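Local coordinates for protein beta-lactamase (Burkholderia cenocepacia, PDB 5E2G) that probably hydrolyses beta-lactam antibiotics to substituted beta-amino acids, as a member of the class C beta-lactamase family, at residues T68-S73 with Q174-A179; Q166-L171 with T185-P190; F258-L263 with P287-D292; P279-G284 with E346-A351. All coordinates share one frame; numbering follows the deposited sequence.

Contact 1 of 4, residues T68-S73 with Q174-A179; sequences TATLAS and QRLFPA
The flat guanidinium group of Arg175 stands beyond this contact: what Leu71 meets is the methylene chain behind it. Leu71 CD1 lies 4.5 Å from Arg175 CD, so the touch is with a methylene and not with the guanidinium. The charged end forms a salt bridge between its NH2 and Asp74 OD2, and a thiocyanate ion, probably from the crystallisation liquor, lies about 4 Å from the side chain, consistent with a positive local charge. A long arginine suits such a border, with its aliphatic stem against a buried leucine and its charged end engaged by Asp74.

Deeper in, Leu176 is the central apolar side chain. Its CD1 touches Thr70 CG2 at 3.8 Å, the two side chains crossing at about a right angle, and its CB is 4.5 Å from Leu71 CD1. The turn of Thr70 explains how a polar residue can serve here: with OG1 beside the backbone N (chi1 -58°), and CG2 therefore anti to it, OG1 can bond back to Thr66 O on its own helix, and the methyl is left to face the leucine. A widened pi-type turn at 174-176 and a kink at Pro178, whose nitrogen carries no hydrogen, interrupt the regular winding of the second helix around Leu176.

The two helical segments pass at 10.7 Å and 108°, a steep crossing that brings only a few residues together. The crossing is buried among other helices: Leu71 and Arg175 both touch Met164 of helix 150-164, while Thr70 also meets Leu246 and Ile250 of helix 244-252.

Contact 2 of 4, residues Q166-L171 with T185-P190; sequences QDFATL and TYINVP
Ala169 and Phe168, in the capped first turn of helix 168-180, pack against Ile187 and Asn188 of the loop that returns after the same helix. The contact is thus a helix start covered by the chain that has just left its far end. Ala169 CB meets two atoms of the loop side by side, Asn188 OD1 at 3.7 Å and Ile187 CG2 at 4.1 Å. A single methyl group fits where the loop lies so near, and both meetings are van der Waals contacts. The branching of Ile187 at CB serves two neighbours at once: with CG1 beside the backbone N (chi1 -63°), CG2 lies anti to it and faces the alanine, while CG1 carries CD1 toward Phe168. That methyl reaches the ring obliquely, 4.5 Å from Phe168 CE2.

Asp167 is the N-cap. Its OD2 accepts from Thr170 N at 3.0 Å and from Thr170 OG1 at 2.7 Å, both on the anti side of the carboxylate and tilted from its plane. Two donors from one residue hold the carboxylate over the helix start, where its negative charge probably also suits the helix dipole. Within the loop, Pro190 CD rests 3.5 Å above the centre of the Tyr186 ring, a flat cover that proline provides well.

Farther along helix 168-180, Glu173 OE2 accepts from the backbone N atoms of Ile187 and Asn188, pinning the loop to that helix. Helix 216-220 completes the packing, with Gln217 touching Phe168, Ala169 and Ile187, and Phe168 also touches Ala161 of helix 150-164.

Contact 3 of 4, residues F258-L263 with P287-D292; sequences FRAGPL and PKMLFD
Apolar packing carries this contact, and nearly all of it passes through Met289, modelled as selenomethionine with selenium in place of sulfur. Its terminal CE presses on Leu263 CD1 at 3.5 Å and lies 4.1 Å from Ala260 CB, while SE passes 4.4 Å from Pro262 CD. Bends at chi2 (-56°) and chi3 (-52°) curl the chain so that the methyl end turns in between Ala260 and Leu263. An unbranched, flexible side chain can follow the uneven surface of a turn in this way, and the small Ala260 lets the methyl approach beside the larger leucine.

One polar atom borders the apolar group: Ala260 O is 3.9 Å from Met289 CE, a contact without a bond. That oxygen is already engaged, for it accepts from Leu263 N at 2.9 Å.

Backbone bonding shapes the first segment. The bond from Leu263 N to Ala260 O closes a type II' turn, in which Gly261 takes the positive phi (49°) natural to glycine and Pro262 follows; the return bond from Ala260 N to Leu263 O, at 2.8 Å, completes the pair. Because Ala260 and Leu263 form a hydrogen-bonded pair, their side chains emerge on the same side, toward Met289. Arg146 of strand 145-146 also touches all three residues. This is a two-residue beta hairpin, joining strands 256-260 and 263-265 of the large antiparallel sheet, with the short helix 287-291 packed against its tip.

Contact 4 of 4, residues P279-G284 with E346-A351; sequences PTLLAG and ERVKAA
Ahead of Val348 and Lys349, which meet Leu281 and Leu282 across two nearly antiparallel helices, comes Glu346. It forms a salt bridge with Lys349 one turn on, although the modelled separation is too short for its exact geometry to be trusted. Arg347 turns to another side, where its guanidinium donates to Ser316 OG, Val342 O and Thr322 O.

Val348 has the largest share of the contact. With CG1 anti to the backbone N (chi1 173°), that methyl approaches Leu281 CB at 3.7 Å and Leu282 CD2 at 4.3 Å. The axes of the two segments pass at 9.9 Å, 156° apart in direction, and the branched valine puts a methyl directly against the leucine pair. Helix 344-357, the last of the chain, lies on the large antiparallel sheet as in other class C beta-lactamases; Val348 and Ala351 touch Tyr323 of strand 321-327, and Leu281 leans on Tyr272 of strand 270-273.

At Lys349 the contact becomes more open. Leu282 CD2 lies 4.1 Å from Lys349 CG, the side chains crossing at about a right angle, and the lysine offers its aliphatic stem here while its ammonium group turns back toward Glu346.

Overall arrangement
From the N terminus, contact 1 opens on helix 64-77 and closes about a hundred residues later on helix 168-180. Contact 2 begins at the start of that same helix, before contact 1 has closed, and ends in the following loop, so the two cross; they touch, and together bind the helical part of the fold. Contact 3 opens later, closing a short loop from a hairpin of the large sheet to helix 287-291. Contact 4 starts within this loop, on helix 278-284, and runs to the C-terminal helix. Contacts 3 and 4 therefore also cross, their centres about 13 Å apart. The pairs occupy opposite sides of the chain's centre, contacts 1 and 4 being about 28 Å apart between centres.

Contact 1 of 4, residues T68-S73 with Q174-A179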
loop_
_atom_site.group_PDB
_atom_site.type_symbol
_atom_site.label_atom_id
_atom_site.label_comp_id
_atom_site.label_asym_id
_atom_site.label_seq_id
_atom_site.Cartn_x
_atom_site.Cartn_y
_atom_site.Cartn_z
ATOM N N THR A 68 -1.242 -6.691 -2.620
ATOM C CA THR A 68 -1.980 -7.202 -3.770
ATOM C C THR A 68 -1.141 -7.128 -5.042
ATOM O O THR A 68 -1.086 -8.089 -5.816
ATOM C CB THR A 68 -3.277 -6.415 -3.934
ATOM O OG1 THR A 68 -4.042 -6.502 -2.725
ATOM C CG2 THR A 68 -4.093 -6.979 -5.076
ATOM N N ALA A 69 -0.478 -5.991 -5.275
ATOM C CA ALA A 69 0.387 -5.862 -6.445
ATOM C C ALA A 69 1.494 -6.908 -6.434
ATOM O O ALA A 69 1.850 -7.458 -7.480
ATOM C CB ALA A 69 0.984 -4.458 -6.501
ATOM N N THR A 70 2.053 -7.197 -5.257
ATOM C CA THR A 70 3.100 -8.205 -5.168
ATOM C C THR A 70 2.569 -9.575 -5.554
ATOM O O THR A 70 3.243 -10.337 -6.257
ATOM C CB THR A 70 3.674 -8.228 -3.756
ATOM O OG1 THR A 70 4.176 -6.927 -3.438
ATOM C CG2 THR A 70 4.806 -9.241 -3.650
ATOM N N LEU A 71 1.359 -9.905 -5.099
ATOM C CA LEU A 71 0.744 -11.178 -5.459
ATOM C C LEU A 71 0.540 -11.286 -6.966
ATOM O O LEU A 71 0.835 -12.326 -7.569
ATOM C CB LEU A 71 -0.585 -11.334 -4.724
ATOM C CG LEU A 71 -1.251 -12.689 -4.919
ATOM C CD1 LEU A 71 -0.537 -13.753 -4.106
ATOM C CD2 LEU A 71 -2.724 -12.601 -4.565
ATOM N N ALA A 72 0.034 -10.213 -7.588
ATOM C CA ALA A 72 -0.182 -10.209 -9.031
ATOM C C ALA A 72 1.136 -10.326 -9.770
ATOM O O ALA A 72 1.226 -11.010 -10.795
ATOM C CB ALA A 72 -0.921 -8.942 -9.453
ATOM N N SER A 73 2.169 -9.661 -9.257
ATOM C CA SER A 73 3.505 -9.765 -9.823
ATOM C C SER A 73 4.028 -11.191 -9.712
ATOM O O SER A 73 4.685 -11.698 -10.630
ATOM C CB SER A 73 4.425 -8.773 -9.110
ATOM O OG SER A 73 5.689 -8.690 -9.722
ATOM N N GLN A 174 -2.053 -17.599 3.330
ATOM C CA GLN A 174 -1.375 -18.886 3.260
ATOM C C GLN A 174 -0.233 -18.908 2.257
ATOM O O GLN A 174 0.482 -19.912 2.178
ATOM C CB GLN A 174 -2.373 -20.003 2.916
ATOM C CG GLN A 174 -3.615 -20.033 3.788
ATOM C CD GLN A 174 -3.296 -20.175 5.266
ATOM O OE1 GLN A 174 -2.321 -20.827 5.649
ATOM N NE2 GLN A 174 -4.117 -19.558 6.107
ATOM N N ARG A 175 -0.050 -17.836 1.486
ATOM C CA ARG A 175 0.974 -17.796 0.453
ATOM C C ARG A 175 1.867 -16.586 0.653
ATOM O O ARG A 175 3.025 -16.733 1.042
ATOM C CB ARG A 175 0.326 -17.758 -0.929
ATOM C CG ARG A 175 1.164 -18.292 -2.070
ATOM C CD ARG A 175 0.522 -18.043 -3.472
ATOM N NE ARG A 175 1.490 -18.027 -4.573
ATOM C CZ ARG A 175 2.116 -19.097 -5.055
ATOM N NH1 ARG A 175 1.898 -20.296 -4.528
ATOM N NH2 ARG A 175 2.978 -18.963 -6.056
ATOM N N LEU A 176 1.345 -15.383 0.405
ATOM C CA LEU A 176 2.203 -14.200 0.368
ATOM C C LEU A 176 2.792 -13.884 1.739
ATOM O O LEU A 176 4.016 -13.792 1.888
ATOM C CB LEU A 176 1.429 -12.995 -0.172
ATOM C CG LEU A 176 2.265 -11.714 -0.271
ATOM C CD1 LEU A 176 3.394 -11.897 -1.264
ATOM C CD2 LEU A 176 1.442 -10.490 -0.631
ATOM N N PHE A 177 1.932 -13.694 2.750
ATOM C CA PHE A 177 2.394 -13.264 4.070
ATOM C C PHE A 177 3.417 -14.216 4.674
ATOM O O PHE A 177 4.485 -13.746 5.095
ATOM C CB PHE A 177 1.201 -13.086 5.016
ATOM C CG PHE A 177 0.192 -12.055 4.569
ATOM C CD1 PHE A 177 0.511 -11.086 3.624
ATOM C CD2 PHE A 177 -1.086 -12.057 5.112
ATOM C CE1 PHE A 177 -0.417 -10.148 3.233
ATOM C CE2 PHE A 177 -2.018 -11.121 4.724
ATOM C CZ PHE A 177 -1.685 -10.166 3.785
ATOM N N PRO A 178 3.180 -15.535 4.748
ATOM C CA PRO A 178 4.225 -16.416 5.295
ATOM C C PRO A 178 5.487 -16.456 4.458
ATOM O O PRO A 178 6.559 -16.746 4.998
ATOM C CB PRO A 178 3.546 -17.793 5.344
ATOM C CG PRO A 178 2.423 -17.702 4.396
ATOM C CD PRO A 178 1.953 -16.289 4.443
ATOM N N ALA A 179 5.409 -16.176 3.160
ATOM C CA ALA A 179 6.620 -16.198 2.353
ATOM C C ALA A 179 7.508 -14.992 2.603
ATOM O O ALA A 179 8.702 -15.046 2.293
ATOM C CB ALA A 179 6.264 -16.264 0.889
#

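Contact 2 of 4, residues Q166-L171 with T185-P190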
loop_
_atom_site.group_PDB
_atom_site.type_symbol
_atom_site.label_atom_id
_atom_site.label_comp_id
_atom_site.label_asym_id
_atom_site.label_seq_id
_atom_site.Cartn_x
_atom_site.Cartn_y
_atom_site.Cartn_z
ATOM N N GLN A 166 -7.465 -19.657 -6.783
ATOM C CA GLN A 166 -7.604 -19.683 -5.336
ATOM C C GLN A 166 -8.482 -18.528 -4.868
ATOM O O GLN A 166 -8.697 -17.546 -5.586
ATOM C CB GLN A 166 -6.230 -19.656 -4.656
ATOM C CG GLN A 166 -6.256 -19.838 -3.140
ATOM C CD GLN A 166 -6.969 -21.108 -2.692
ATOM O OE1 GLN A 166 -8.161 -21.103 -2.387
ATOM N NE2 GLN A 166 -6.228 -22.198 -2.628
ATOM N N ASP A 167 -9.040 -18.719 -3.671
ATOM C CA ASP A 167 -9.641 -17.666 -2.865
ATOM C C ASP A 167 -8.633 -16.549 -2.610
ATOM O O ASP A 167 -7.454 -16.807 -2.361
ATOM C CB ASP A 167 -10.117 -18.305 -1.550
ATOM C CG ASP A 167 -10.667 -17.311 -0.547
ATOM O OD1 ASP A 167 -11.797 -16.808 -0.746
ATOM O OD2 ASP A 167 -9.990 -17.084 0.480
ATOM N N PHE A 168 -9.091 -15.295 -2.683
ATOM C CA PHE A 168 -8.159 -14.177 -2.527
ATOM C C PHE A 168 -7.520 -14.160 -1.136
ATOM O O PHE A 168 -6.287 -14.149 -1.007
ATOM C CB PHE A 168 -8.843 -12.835 -2.800
ATOM C CG PHE A 168 -7.939 -11.668 -2.533
ATOM C CD1 PHE A 168 -6.987 -11.292 -3.469
ATOM C CD2 PHE A 168 -7.986 -10.995 -1.321
ATOM C CE1 PHE A 168 -6.114 -10.233 -3.218
ATOM C CE2 PHE A 168 -7.122 -9.945 -1.061
ATOM C CZ PHE A 168 -6.179 -9.568 -2.013
ATOM N N ALA A 169 -8.345 -14.118 -0.079
ATOM C CA ALA A 169 -7.809 -14.015 1.282
ATOM C C ALA A 169 -6.884 -15.178 1.619
ATOM O O ALA A 169 -5.901 -14.999 2.350
ATOM C CB ALA A 169 -8.950 -13.927 2.300
ATOM N N THR A 170 -7.174 -16.369 1.083
ATOM C CA THR A 170 -6.305 -17.528 1.268
ATOM C C THR A 170 -4.940 -17.311 0.626
ATOM O O THR A 170 -3.909 -17.673 1.198
ATOM C CB THR A 170 -6.987 -18.767 0.685
ATOM O OG1 THR A 170 -8.231 -18.980 1.361
ATOM C CG2 THR A 170 -6.107 -19.997 0.829
ATOM N N LEU A 171 -4.911 -16.730 -0.571
ATOM C CA LEU A 171 -3.643 -16.447 -1.234
ATOM C C LEU A 171 -2.789 -15.482 -0.426
ATOM O O LEU A 171 -1.562 -15.577 -0.435
ATOM C CB LEU A 171 -3.896 -15.871 -2.623
ATOM C CG LEU A 171 -4.334 -16.827 -3.732
ATOM C CD1 LEU A 171 -4.874 -16.055 -4.920
ATOM C CD2 LEU A 171 -3.169 -17.712 -4.137
ATOM N N THR A 185 -0.086 -10.441 10.218
ATOM C CA THR A 185 -0.670 -9.708 9.108
ATOM C C THR A 185 -1.893 -10.478 8.637
ATOM O O THR A 185 -1.811 -11.688 8.412
ATOM C CB THR A 185 0.342 -9.544 7.965
ATOM O OG1 THR A 185 1.503 -8.864 8.449
ATOM C CG2 THR A 185 -0.259 -8.748 6.827
ATOM N N TYR A 186 -3.024 -9.786 8.501
ATOM C CA TYR A 186 -4.292 -10.454 8.237
ATOM C C TYR A 186 -5.127 -9.684 7.229
ATOM O O TYR A 186 -5.137 -8.453 7.225
ATOM C CB TYR A 186 -5.110 -10.624 9.526
ATOM C CG TYR A 186 -4.299 -11.197 10.656
ATOM C CD1 TYR A 186 -3.961 -12.548 10.676
ATOM C CD2 TYR A 186 -3.850 -10.389 11.690
ATOM C CE1 TYR A 186 -3.209 -13.081 11.704
ATOM C CE2 TYR A 186 -3.102 -10.913 12.725
ATOM C CZ TYR A 186 -2.780 -12.259 12.725
ATOM O OH TYR A 186 -2.027 -12.779 13.749
ATOM N N ILE A 187 -5.832 -10.426 6.379
ATOM C CA ILE A 187 -7.024 -9.883 5.740
ATOM C C ILE A 187 -8.215 -10.024 6.674
ATOM O O ILE A 187 -8.978 -9.075 6.893
ATOM C CB ILE A 187 -7.277 -10.585 4.392
ATOM C CG1 ILE A 187 -6.122 -10.333 3.422
ATOM C CG2 ILE A 187 -8.593 -10.137 3.789
ATOM C CD1 ILE A 187 -5.903 -8.875 3.100
ATOM N N ASN A 188 -8.378 -11.213 7.249
ATOM C CA ASN A 188 -9.387 -11.506 8.261
ATOM C C ASN A 188 -8.665 -11.722 9.585
ATOM O O ASN A 188 -7.899 -12.678 9.727
ATOM C CB ASN A 188 -10.200 -12.735 7.866
ATOM C CG ASN A 188 -10.889 -12.563 6.537
ATOM O OD1 ASN A 188 -10.628 -13.302 5.584
ATOM N ND2 ASN A 188 -11.767 -11.570 6.453
ATOM N N VAL A 189 -8.893 -10.831 10.538
ATOM C CA VAL A 189 -8.202 -10.935 11.827
ATOM C C VAL A 189 -8.816 -12.075 12.635
ATOM O O VAL A 189 -10.046 -12.106 12.817
ATOM C CB VAL A 189 -8.288 -9.613 12.587
ATOM C CG1 VAL A 189 -7.611 -9.740 13.947
ATOM C CG2 VAL A 189 -7.646 -8.489 11.776
ATOM N N PRO A 190 -8.015 -13.014 13.139
ATOM C CA PRO A 190 -8.567 -14.176 13.843
ATOM C C PRO A 190 -9.030 -13.824 15.246
ATOM O O PRO A 190 -8.650 -12.805 15.819
ATOM C CB PRO A 190 -7.389 -15.153 13.896
ATOM C CG PRO A 190 -6.339 -14.587 13.007
ATOM C CD PRO A 190 -6.558 -13.117 12.989
#

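Contact 3 of 4, residues F258-L263 with P287-D292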
loop_
_atom_site.group_PDB
_atom_site.type_symbol
_atom_site.label_atom_id
_atom_site.label_comp_id
_atom_site.label_asym_id
_atom_site.label_seq_id
_atom_site.Cartn_x
_atom_site.Cartn_y
_atom_site.Cartn_z
ATOM N N PHE A 258 4.120 4.908 -15.746
ATOM C CA PHE A 258 3.535 6.180 -16.150
ATOM C C PHE A 258 4.176 7.327 -15.391
ATOM O O PHE A 258 4.524 7.190 -14.218
ATOM C CB PHE A 258 2.032 6.258 -15.868
ATOM C CG PHE A 258 1.195 5.306 -16.666
ATOM C CD1 PHE A 258 0.834 4.070 -16.138
ATOM C CD2 PHE A 258 0.728 5.664 -17.921
ATOM C CE1 PHE A 258 0.043 3.192 -16.866
ATOM C CE2 PHE A 258 -0.065 4.801 -18.652
ATOM C CZ PHE A 258 -0.406 3.557 -18.125
ATOM N N ARG A 259 4.304 8.468 -16.061
ATOM C CA ARG A 259 4.429 9.747 -15.376
ATOM C C ARG A 259 3.041 10.324 -15.162
ATOM O O ARG A 259 2.209 10.298 -16.068
ATOM C CB ARG A 259 5.249 10.753 -16.184
ATOM C CG ARG A 259 6.519 10.217 -16.745
ATOM C CD ARG A 259 7.526 9.896 -15.671
ATOM N NE ARG A 259 8.765 9.449 -16.294
ATOM C CZ ARG A 259 9.840 9.055 -15.633
ATOM N NH1 ARG A 259 9.826 9.053 -14.309
ATOM N NH2 ARG A 259 10.925 8.674 -16.299
ATOM N N ALA A 260 2.792 10.850 -13.964
ATOM C CA ALA A 260 1.594 11.649 -13.708
ATOM C C ALA A 260 2.028 12.848 -12.881
ATOM O O ALA A 260 2.374 12.699 -11.706
ATOM C CB ALA A 260 0.508 10.846 -12.995
ATOM N N GLY A 261 2.027 14.028 -13.495
ATOM C CA GLY A 261 2.631 15.185 -12.885
ATOM C C GLY A 261 4.030 14.874 -12.387
ATOM O O GLY A 261 4.869 14.348 -13.119
ATOM N N PRO A 262 4.287 15.162 -11.106
ATOM C CA PRO A 262 5.616 14.910 -10.527
ATOM C C PRO A 262 5.870 13.454 -10.180
ATOM O O PRO A 262 7.009 13.093 -9.850
ATOM C CB PRO A 262 5.582 15.746 -9.251
ATOM C CG PRO A 262 4.139 15.606 -8.818
ATOM C CD PRO A 262 3.346 15.690 -10.099
ATOM N N LEU A 263 4.841 12.632 -10.241
ATOM C CA LEU A 263 4.839 11.287 -9.707
ATOM C C LEU A 263 5.125 10.291 -10.818
ATOM O O LEU A 263 4.737 10.496 -11.969
ATOM C CB LEU A 263 3.473 11.021 -9.068
ATOM C CG LEU A 263 2.964 9.678 -8.583
ATOM C CD1 LEU A 263 1.915 9.947 -7.518
ATOM C CD2 LEU A 263 2.361 8.896 -9.723
ATOM N N PRO A 287 -3.296 16.515 -2.415
ATOM C CA PRO A 287 -4.691 16.122 -2.688
ATOM C C PRO A 287 -5.040 16.057 -4.162
ATOM O O PRO A 287 -5.848 15.207 -4.551
ATOM C CB PRO A 287 -5.500 17.218 -1.982
ATOM C CG PRO A 287 -4.588 17.730 -0.914
ATOM C CD PRO A 287 -3.202 17.623 -1.444
ATOM N N LYS A 288 -4.459 16.933 -4.992
ATOM C CA LYS A 288 -4.719 16.893 -6.429
ATOM C C LYS A 288 -4.419 15.521 -7.016
ATOM O O LYS A 288 -5.125 15.053 -7.917
ATOM C CB LYS A 288 -3.888 17.951 -7.152
ATOM C CG LYS A 288 -3.914 17.798 -8.681
ATOM C CD LYS A 288 -2.894 18.683 -9.394
ATOM C CE LYS A 288 -3.309 20.147 -9.397
ATOM N NZ LYS A 288 -3.116 20.825 -8.086
HETATM N N MSE A 289 -3.366 14.871 -6.535
HETATM C CA MSE A 289 -3.018 13.547 -7.017
HETATM C C MSE A 289 -4.099 12.558 -6.623
HETATM O O MSE A 289 -4.489 11.692 -7.403
HETATM C CB MSE A 289 -1.663 13.109 -6.463
HETATM C CG MSE A 289 -0.498 13.912 -6.986
HETATM SE SE MSE A 289 -0.434 13.861 -8.926
HETATM C CE MSE A 289 -0.504 11.942 -9.180
ATOM N N LEU A 290 -4.604 12.724 -5.402
ATOM C CA LEU A 290 -5.499 11.735 -4.818
ATOM C C LEU A 290 -6.899 11.768 -5.416
ATOM O O LEU A 290 -7.551 10.721 -5.503
ATOM C CB LEU A 290 -5.574 11.933 -3.307
ATOM C CG LEU A 290 -4.464 11.254 -2.503
ATOM C CD1 LEU A 290 -3.171 12.070 -2.471
ATOM C CD2 LEU A 290 -4.961 10.950 -1.100
ATOM N N PHE A 291 -7.385 12.935 -5.839
ATOM C CA PHE A 291 -8.779 13.056 -6.231
ATOM C C PHE A 291 -9.011 13.413 -7.689
ATOM O O PHE A 291 -10.114 13.171 -8.189
ATOM C CB PHE A 291 -9.483 14.095 -5.347
ATOM C CG PHE A 291 -9.409 13.778 -3.877
ATOM C CD1 PHE A 291 -10.209 12.784 -3.329
ATOM C CD2 PHE A 291 -8.531 14.462 -3.047
ATOM C CE1 PHE A 291 -10.139 12.480 -1.983
ATOM C CE2 PHE A 291 -8.457 14.163 -1.697
ATOM C CZ PHE A 291 -9.263 13.170 -1.165
ATOM N N ASP A 292 -8.024 13.972 -8.382
ATOM C CA ASP A 292 -8.212 14.412 -9.754
ATOM C C ASP A 292 -7.805 13.319 -10.737
ATOM O O ASP A 292 -7.144 12.344 -10.383
ATOM C CB ASP A 292 -7.412 15.687 -10.023
ATOM C CG ASP A 292 -7.832 16.846 -9.131
ATOM O OD1 ASP A 292 -8.780 16.689 -8.330
ATOM O OD2 ASP A 292 -7.215 17.925 -9.237
#

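Contact 4 of 4, residues P279-G284 with E346-A351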
loop_
_atom_site.group_PDB
_atom_site.type_symbol
_atom_site.label_atom_id
_atom_site.label_comp_id
_atom_site.label_asym_id
_atom_site.label_seq_id
_atom_site.Cartn_x
_atom_site.Cartn_y
_atom_site.Cartn_z
ATOM N N PRO A 279 9.722 19.448 -2.028
ATOM C CA PRO A 279 8.592 19.863 -2.876
ATOM C C PRO A 279 8.160 18.791 -3.858
ATOM O O PRO A 279 6.977 18.720 -4.205
ATOM C CB PRO A 279 9.129 21.108 -3.594
ATOM C CG PRO A 279 10.211 21.620 -2.718
ATOM C CD PRO A 279 10.831 20.424 -2.084
ATOM N N THR A 280 9.081 17.935 -4.304
ATOM C CA THR A 280 8.693 16.857 -5.203
ATOM C C THR A 280 7.750 15.887 -4.511
ATOM O O THR A 280 6.738 15.473 -5.090
ATOM C CB THR A 280 9.928 16.125 -5.717
ATOM O OG1 THR A 280 10.676 17.001 -6.555
ATOM C CG2 THR A 280 9.512 14.937 -6.526
ATOM N N LEU A 281 8.053 15.533 -3.261
ATOM C CA LEU A 281 7.212 14.597 -2.523
ATOM C C LEU A 281 5.896 15.233 -2.128
ATOM O O LEU A 281 4.844 14.593 -2.204
ATOM C CB LEU A 281 7.943 14.104 -1.279
ATOM C CG LEU A 281 9.260 13.386 -1.545
ATOM C CD1 LEU A 281 9.925 13.049 -0.233
ATOM C CD2 LEU A 281 9.024 12.124 -2.367
ATOM N N LEU A 282 5.937 16.492 -1.689
ATOM C CA LEU A 282 4.705 17.175 -1.327
ATOM C C LEU A 282 3.758 17.242 -2.518
ATOM O O LEU A 282 2.567 16.945 -2.388
ATOM C CB LEU A 282 5.015 18.578 -0.789
ATOM C CG LEU A 282 6.003 18.662 0.382
ATOM C CD1 LEU A 282 6.380 20.089 0.687
ATOM C CD2 LEU A 282 5.446 18.002 1.622
ATOM N N ALA A 283 4.279 17.601 -3.696
ATOM C CA ALA A 283 3.437 17.708 -4.882
ATOM C C ALA A 283 2.879 16.353 -5.294
ATOM O O ALA A 283 1.721 16.255 -5.717
ATOM C CB ALA A 283 4.230 18.325 -6.032
ATOM N N GLY A 284 3.690 15.301 -5.176
ATOM C CA GLY A 284 3.246 13.970 -5.546
ATOM C C GLY A 284 2.252 13.369 -4.580
ATOM O O GLY A 284 1.424 12.550 -4.980
ATOM N N GLU A 346 2.033 15.710 6.306
ATOM C CA GLU A 346 2.764 15.672 7.568
ATOM C C GLU A 346 3.449 14.328 7.791
ATOM O O GLU A 346 4.522 14.276 8.404
ATOM C CB GLU A 346 1.830 15.999 8.735
ATOM C CG GLU A 346 1.445 17.459 8.816
ATOM C CD GLU A 346 2.648 18.367 8.990
ATOM O OE1 GLU A 346 3.619 17.968 9.664
ATOM O OE2 GLU A 346 2.633 19.483 8.435
ATOM N N ARG A 347 2.855 13.232 7.316
ATOM C CA ARG A 347 3.587 11.968 7.309
ATOM C C ARG A 347 4.800 12.067 6.395
ATOM O O ARG A 347 5.883 11.560 6.717
ATOM C CB ARG A 347 2.680 10.824 6.857
ATOM C CG ARG A 347 1.242 10.946 7.297
ATOM C CD ARG A 347 0.369 9.879 6.642
ATOM N NE ARG A 347 -1.037 10.254 6.701
ATOM C CZ ARG A 347 -2.010 9.609 6.077
ATOM N NH1 ARG A 347 -1.731 8.546 5.343
ATOM N NH2 ARG A 347 -3.261 10.028 6.177
ATOM N N VAL A 348 4.633 12.729 5.249
ATOM C CA VAL A 348 5.718 12.865 4.287
ATOM C C VAL A 348 6.866 13.655 4.899
ATOM O O VAL A 348 8.030 13.241 4.831
ATOM C CB VAL A 348 5.200 13.517 2.994
ATOM C CG1 VAL A 348 6.340 13.827 2.062
ATOM C CG2 VAL A 348 4.186 12.615 2.322
ATOM N N LYS A 349 6.544 14.790 5.534
ATOM C CA LYS A 349 7.582 15.663 6.073
ATOM C C LYS A 349 8.382 14.963 7.159
ATOM O O LYS A 349 9.612 15.085 7.207
ATOM C CB LYS A 349 6.966 16.942 6.631
ATOM C CG LYS A 349 6.344 17.860 5.608
ATOM C CD LYS A 349 5.751 19.070 6.301
ATOM C CE LYS A 349 4.498 19.549 5.597
ATOM N NZ LYS A 349 3.674 20.400 6.510
ATOM N N ALA A 350 7.703 14.225 8.041
ATOM C CA ALA A 350 8.402 13.535 9.118
ATOM C C ALA A 350 9.305 12.432 8.573
ATOM O O ALA A 350 10.453 12.290 9.007
ATOM C CB ALA A 350 7.386 12.983 10.118
ATOM N N ALA A 351 8.813 11.650 7.611
ATOM C CA ALA A 351 9.652 10.629 6.998
ATOM C C ALA A 351 10.876 11.249 6.337
ATOM O O ALA A 351 11.994 10.741 6.471
ATOM C CB ALA A 351 8.837 9.834 5.982
#